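Local atomic coordinates of LBCATS-a (Synthetic construct, PDB entry 5EY5), a protein that is a synthetic tryptophan synthase alpha chain that binds sn-glycerol-3-phosphate in a TIM barrel and probably cleaves indole-3-glycerol phosphate to indole. Residues A[24-37]-A[70-84]. Residues are numbered along the deposited sequence; the frame is centred on the assembly and turned at random.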
loop_
_atom_site.group_PDB
_atom_site.type_symbol
_atom_site.label_atom_id
_atom_site.label_comp_id
_atom_site.label_asym_id
_atom_site.label_seq_id
_atom_site.Cartn_x
_atom_site.Cartn_y
_atom_site.Cartn_z
ATOM N N THR A 24 -36.310 -26.069 -13.201
ATOM C CA THR A 24 -34.934 -26.551 -13.117
ATOM C C THR A 24 -34.936 -28.032 -12.764
ATOM O O THR A 24 -35.540 -28.436 -11.771
ATOM C CB THR A 24 -34.151 -25.760 -12.067
ATOM O OG1 THR A 24 -34.019 -24.396 -12.485
ATOM C CG2 THR A 24 -32.747 -26.371 -11.846
ATOM N N ALA A 25 -34.233 -28.842 -13.551
ATOM C CA ALA A 25 -34.163 -30.266 -13.247
ATOM C C ALA A 25 -33.311 -30.513 -12.005
ATOM O O ALA A 25 -32.194 -29.986 -11.887
ATOM C CB ALA A 25 -33.593 -31.048 -14.433
ATOM N N GLY A 26 -33.825 -31.344 -11.091
ATOM C CA GLY A 26 -33.126 -31.655 -9.858
ATOM C C GLY A 26 -33.378 -30.693 -8.719
ATOM O O GLY A 26 -32.702 -30.786 -7.689
ATOM N N ASP A 27 -34.317 -29.774 -8.868
ATOM C CA ASP A 27 -34.675 -28.864 -7.786
ATOM C C ASP A 27 -36.099 -29.139 -7.324
ATOM O O ASP A 27 -37.039 -28.881 -8.071
ATOM C CB ASP A 27 -34.562 -27.414 -8.241
ATOM C CG ASP A 27 -35.262 -26.457 -7.303
ATOM O OD1 ASP A 27 -35.062 -26.586 -6.074
ATOM O OD2 ASP A 27 -36.023 -25.586 -7.796
ATOM N N PRO A 28 -36.274 -29.642 -6.089
ATOM C CA PRO A 28 -35.274 -29.939 -5.062
ATOM C C PRO A 28 -34.518 -31.263 -5.263
ATOM O O PRO A 28 -33.465 -31.449 -4.655
ATOM C CB PRO A 28 -36.116 -30.008 -3.789
ATOM C CG PRO A 28 -37.406 -30.556 -4.263
ATOM C CD PRO A 28 -37.639 -29.932 -5.611
ATOM N N ASP A 29 -35.049 -32.167 -6.083
ATOM C CA ASP A 29 -34.321 -33.375 -6.458
ATOM C C ASP A 29 -35.014 -33.958 -7.677
ATOM O O ASP A 29 -36.108 -33.527 -8.045
ATOM C CB ASP A 29 -34.247 -34.384 -5.305
ATOM C CG ASP A 29 -35.620 -34.822 -4.817
ATOM O OD1 ASP A 29 -36.532 -34.963 -5.649
ATOM O OD2 ASP A 29 -35.785 -35.024 -3.597
ATOM N N LEU A 30 -34.380 -34.963 -8.290
ATOM C CA LEU A 30 -34.855 -35.415 -9.603
ATOM C C LEU A 30 -36.156 -36.200 -9.507
ATOM O O LEU A 30 -36.996 -36.132 -10.421
ATOM C CB LEU A 30 -33.778 -36.253 -10.295
ATOM C CG LEU A 30 -32.761 -35.447 -11.097
ATOM C CD1 LEU A 30 -31.703 -36.364 -11.717
ATOM C CD2 LEU A 30 -33.464 -34.610 -12.180
ATOM N N GLU A 31 -36.341 -36.956 -8.421
ATOM C CA GLU A 31 -37.634 -37.598 -8.194
ATOM C C GLU A 31 -38.752 -36.561 -8.158
ATOM O O GLU A 31 -39.834 -36.779 -8.713
ATOM C CB GLU A 31 -37.600 -38.407 -6.897
ATOM C CG GLU A 31 -38.967 -38.572 -6.214
ATOM C CD GLU A 31 -40.015 -39.276 -7.083
ATOM O OE1 GLU A 31 -41.224 -39.033 -6.873
ATOM O OE2 GLU A 31 -39.637 -40.069 -7.971
ATOM N N THR A 32 -38.503 -35.414 -7.523
ATOM C CA THR A 32 -39.531 -34.384 -7.462
ATOM C C THR A 32 -39.725 -33.719 -8.818
ATOM O O THR A 32 -40.848 -33.330 -9.159
ATOM C CB THR A 32 -39.170 -33.352 -6.388
ATOM O OG1 THR A 32 -39.026 -34.021 -5.130
ATOM C CG2 THR A 32 -40.268 -32.293 -6.262
ATOM N N THR A 33 -38.650 -33.581 -9.598
ATOM C CA THR A 33 -38.775 -33.087 -10.963
ATOM C C THR A 33 -39.705 -33.971 -11.777
ATOM O O THR A 33 -40.612 -33.482 -12.465
ATOM C CB THR A 33 -37.401 -33.025 -11.642
ATOM O OG1 THR A 33 -36.482 -32.258 -10.847
ATOM C CG2 THR A 33 -37.532 -32.396 -13.015
ATOM N N LEU A 34 -39.431 -35.270 -11.782
ATOM C CA LEU A 34 -40.298 -36.239 -12.436
ATOM C C LEU A 34 -41.755 -36.033 -12.036
ATOM O O LEU A 34 -42.632 -35.872 -12.890
ATOM C CB LEU A 34 -39.839 -37.655 -12.073
ATOM C CG LEU A 34 -40.437 -38.776 -12.912
ATOM C CD1 LEU A 34 -40.283 -38.411 -14.385
ATOM C CD2 LEU A 34 -39.722 -40.067 -12.593
ATOM N N GLU A 35 -42.038 -36.079 -10.729
ATOM C CA GLU A 35 -43.390 -35.789 -10.252
ATOM C C GLU A 35 -43.907 -34.470 -10.820
ATOM O O GLU A 35 -45.066 -34.383 -11.241
ATOM C CB GLU A 35 -43.417 -35.750 -8.727
ATOM C CG GLU A 35 -43.530 -37.107 -8.056
ATOM C CD GLU A 35 -44.198 -37.021 -6.684
ATOM O OE1 GLU A 35 -43.494 -36.734 -5.688
ATOM O OE2 GLU A 35 -45.435 -37.230 -6.611
ATOM N N LEU A 36 -43.050 -33.442 -10.868
ATOM C CA LEU A 36 -43.468 -32.127 -11.357
ATOM C C LEU A 36 -43.796 -32.164 -12.842
ATOM O O LEU A 36 -44.828 -31.631 -13.271
ATOM C CB LEU A 36 -42.386 -31.082 -11.071
ATOM C CG LEU A 36 -42.291 -30.728 -9.587
ATOM C CD1 LEU A 36 -41.075 -29.863 -9.292
ATOM C CD2 LEU A 36 -43.581 -30.059 -9.117
ATOM N N VAL A 37 -42.932 -32.793 -13.645
ATOM C CA VAL A 37 -43.219 -32.936 -15.070
ATOM C C VAL A 37 -44.578 -33.583 -15.269
ATOM O O VAL A 37 -45.408 -33.102 -16.053
ATOM C CB VAL A 37 -42.113 -33.741 -15.771
ATOM C CG1 VAL A 37 -42.488 -33.973 -17.240
ATOM C CG2 VAL A 37 -40.763 -33.022 -15.629
ATOM N N ARG A 70 -29.340 -25.153 -5.877
ATOM C CA ARG A 70 -29.966 -26.263 -5.164
ATOM C C ARG A 70 -29.859 -27.555 -5.973
ATOM O O ARG A 70 -29.496 -28.613 -5.441
ATOM C CB ARG A 70 -31.431 -25.930 -4.879
ATOM C CG ARG A 70 -31.623 -24.814 -3.842
ATOM C CD ARG A 70 -33.047 -24.840 -3.336
ATOM N NE ARG A 70 -33.984 -24.658 -4.441
ATOM C CZ ARG A 70 -34.424 -23.475 -4.848
ATOM N NH1 ARG A 70 -34.000 -22.369 -4.237
ATOM N NH2 ARG A 70 -35.287 -23.398 -5.855
ATOM N N ALA A 71 -30.184 -27.484 -7.265
ATOM C CA ALA A 71 -30.133 -28.669 -8.118
ATOM C C ALA A 71 -28.718 -29.231 -8.194
ATOM O O ALA A 71 -28.521 -30.448 -8.198
ATOM C CB ALA A 71 -30.673 -28.325 -9.510
ATOM N N LEU A 72 -27.710 -28.364 -8.223
ATOM C CA LEU A 72 -26.337 -28.862 -8.280
ATOM C C LEU A 72 -25.911 -29.480 -6.956
ATOM O O LEU A 72 -25.157 -30.458 -6.935
ATOM C CB LEU A 72 -25.380 -27.741 -8.673
ATOM C CG LEU A 72 -25.294 -27.450 -10.177
ATOM C CD1 LEU A 72 -24.249 -26.355 -10.433
ATOM C CD2 LEU A 72 -24.963 -28.722 -10.968
ATOM N N ALA A 73 -26.357 -28.919 -5.833
ATOM C CA ALA A 73 -25.966 -29.540 -4.571
ATOM C C ALA A 73 -26.679 -30.871 -4.368
ATOM O O ALA A 73 -26.161 -31.740 -3.658
ATOM C CB ALA A 73 -26.240 -28.600 -3.395
ATOM N N SER A 74 -27.855 -31.058 -4.985
ATOM C CA SER A 74 -28.540 -32.350 -4.939
ATOM C C SER A 74 -27.955 -33.358 -5.927
ATOM O O SER A 74 -28.532 -34.437 -6.103
ATOM C CB SER A 74 -30.047 -32.179 -5.199
ATOM O OG SER A 74 -30.311 -32.021 -6.589
ATOM N N GLY A 75 -26.831 -33.034 -6.567
ATOM C CA GLY A 75 -26.108 -33.982 -7.392
ATOM C C GLY A 75 -26.523 -34.045 -8.846
ATOM O O GLY A 75 -26.077 -34.949 -9.560
ATOM N N THR A 76 -27.342 -33.114 -9.318
ATOM C CA THR A 76 -27.855 -33.183 -10.682
ATOM C C THR A 76 -26.713 -33.142 -11.690
ATOM O O THR A 76 -25.827 -32.285 -11.610
ATOM C CB THR A 76 -28.827 -32.028 -10.926
ATOM O OG1 THR A 76 -29.893 -32.120 -9.970
ATOM C CG2 THR A 76 -29.418 -32.049 -12.347
ATOM N N THR A 77 -26.722 -34.087 -12.626
ATOM C CA THR A 77 -25.805 -34.086 -13.761
ATOM C C THR A 77 -26.608 -34.275 -15.039
ATOM O O THR A 77 -27.781 -34.654 -15.003
ATOM C CB THR A 77 -24.760 -35.204 -13.666
ATOM O OG1 THR A 77 -25.426 -36.471 -13.718
ATOM C CG2 THR A 77 -23.939 -35.095 -12.369
ATOM N N LEU A 78 -25.965 -34.001 -16.177
ATOM C CA LEU A 78 -26.605 -34.242 -17.467
ATOM C C LEU A 78 -27.073 -35.684 -17.575
ATOM O O LEU A 78 -28.238 -35.954 -17.885
ATOM C CB LEU A 78 -25.646 -33.907 -18.606
ATOM C CG LEU A 78 -25.804 -32.532 -19.232
ATOM C CD1 LEU A 78 -24.847 -32.378 -20.398
ATOM C CD2 LEU A 78 -27.254 -32.353 -19.679
ATOM N N ASP A 79 -26.177 -36.628 -17.296
ATOM C CA ASP A 79 -26.536 -38.043 -17.367
ATOM C C ASP A 79 -27.758 -38.373 -16.519
ATOM O O ASP A 79 -28.562 -39.228 -16.904
ATOM C CB ASP A 79 -25.350 -38.912 -16.935
ATOM C CG ASP A 79 -24.295 -39.050 -18.024
ATOM O OD1 ASP A 79 -24.675 -39.206 -19.205
ATOM O OD2 ASP A 79 -23.090 -39.008 -17.697
ATOM N N LYS A 80 -27.917 -37.708 -15.369
ATOM C CA LYS A 80 -29.047 -38.005 -14.487
ATOM C C LYS A 80 -30.357 -37.432 -15.030
ATOM O O LYS A 80 -31.422 -38.032 -14.861
ATOM C CB LYS A 80 -28.768 -37.470 -13.080
ATOM C CG LYS A 80 -27.820 -38.347 -12.258
ATOM C CD LYS A 80 -27.375 -37.649 -10.978
ATOM C CE LYS A 80 -26.336 -38.463 -10.230
ATOM N NZ LYS A 80 -25.712 -37.687 -9.116
ATOM N N VAL A 81 -30.310 -36.269 -15.670
ATOM C CA VAL A 81 -31.534 -35.737 -16.261
ATOM C C VAL A 81 -31.938 -36.578 -17.471
ATOM O O VAL A 81 -33.129 -36.848 -17.683
ATOM C CB VAL A 81 -31.353 -34.247 -16.607
ATOM C CG1 VAL A 81 -32.717 -33.594 -16.978
ATOM C CG2 VAL A 81 -30.727 -33.518 -15.413
ATOM N N PHE A 82 -30.952 -37.047 -18.250
ATOM C CA PHE A 82 -31.224 -37.995 -19.332
ATOM C C PHE A 82 -31.949 -39.238 -18.825
ATOM O O PHE A 82 -32.917 -39.702 -19.439
ATOM C CB PHE A 82 -29.918 -38.390 -20.018
ATOM C CG PHE A 82 -29.416 -37.376 -21.012
ATOM C CD1 PHE A 82 -30.287 -36.759 -21.896
ATOM C CD2 PHE A 82 -28.071 -37.056 -21.073
ATOM C CE1 PHE A 82 -29.820 -35.833 -22.814
ATOM C CE2 PHE A 82 -27.601 -36.132 -21.997
ATOM C CZ PHE A 82 -28.470 -35.518 -22.857
ATOM N N GLU A 83 -31.474 -39.822 -17.720
ATOM C CA GLU A 83 -32.136 -41.009 -17.192
ATOM C C GLU A 83 -33.554 -40.685 -16.743
ATOM O O GLU A 83 -34.469 -41.498 -16.911
ATOM C CB GLU A 83 -31.326 -41.606 -16.042
ATOM N N MET A 84 -33.753 -39.505 -16.157
ATOM C CA MET A 84 -35.099 -39.089 -15.787
ATOM C C MET A 84 -35.980 -38.936 -17.020
ATOM O O MET A 84 -37.139 -39.365 -17.018
ATOM C CB MET A 84 -35.046 -37.780 -14.994
ATOM C CG MET A 84 -36.341 -37.449 -14.270
ATOM S SD MET A 84 -36.721 -35.696 -14.393
ATOM C CE MET A 84 -37.303 -35.650 -16.082
#
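Helix segments 30-37 and 78-84 run in the same general direction, their axes 10.6 Å apart at closest approach and inclined with a signed crossing angle of -39°, while the 24-27 type II turn brings the Asp-27 CA to 4.6 Å from the Ala-71 CA. Met-84 is a knob seated among Leu-30, Thr-33, Leu-34 and Val-37: with CG anti to the backbone N (chi1 -165°) and bends further out, its SD lies 3.7 Å from Thr-33 CG2. Beside it Leu-30 CD1 presses tightly on Lys-80 CB, at 3.4 Å. In the closed eight-stranded TIM barrel, helix 30-42 follows strand 18-24, and helices 62-73 and 78-91 both come after strand 48-51; 30-42 and 78-91 pack side by side outside the sheet, where Met-84, Thr-33 and Val-37 also touch Leu-50. At the turn, Gly-26 O receives a CA-H...O contact from Ala-71, and a CB on Gly-26 would clash with Thr-76 OG1. Arg-70 grips Asp-27 side-on: NE reaches OD1 at 2.7 Å and NH2 reaches OD2 at 3.0 Å, both oxygens being met from above the carboxylate plane. A methionine in place of Arg-70 would probably leave the Asp-27 carboxylate without its charged mate and freer to turn. Ala-25 CB meets Val-81 CG1 at 3.7 Å.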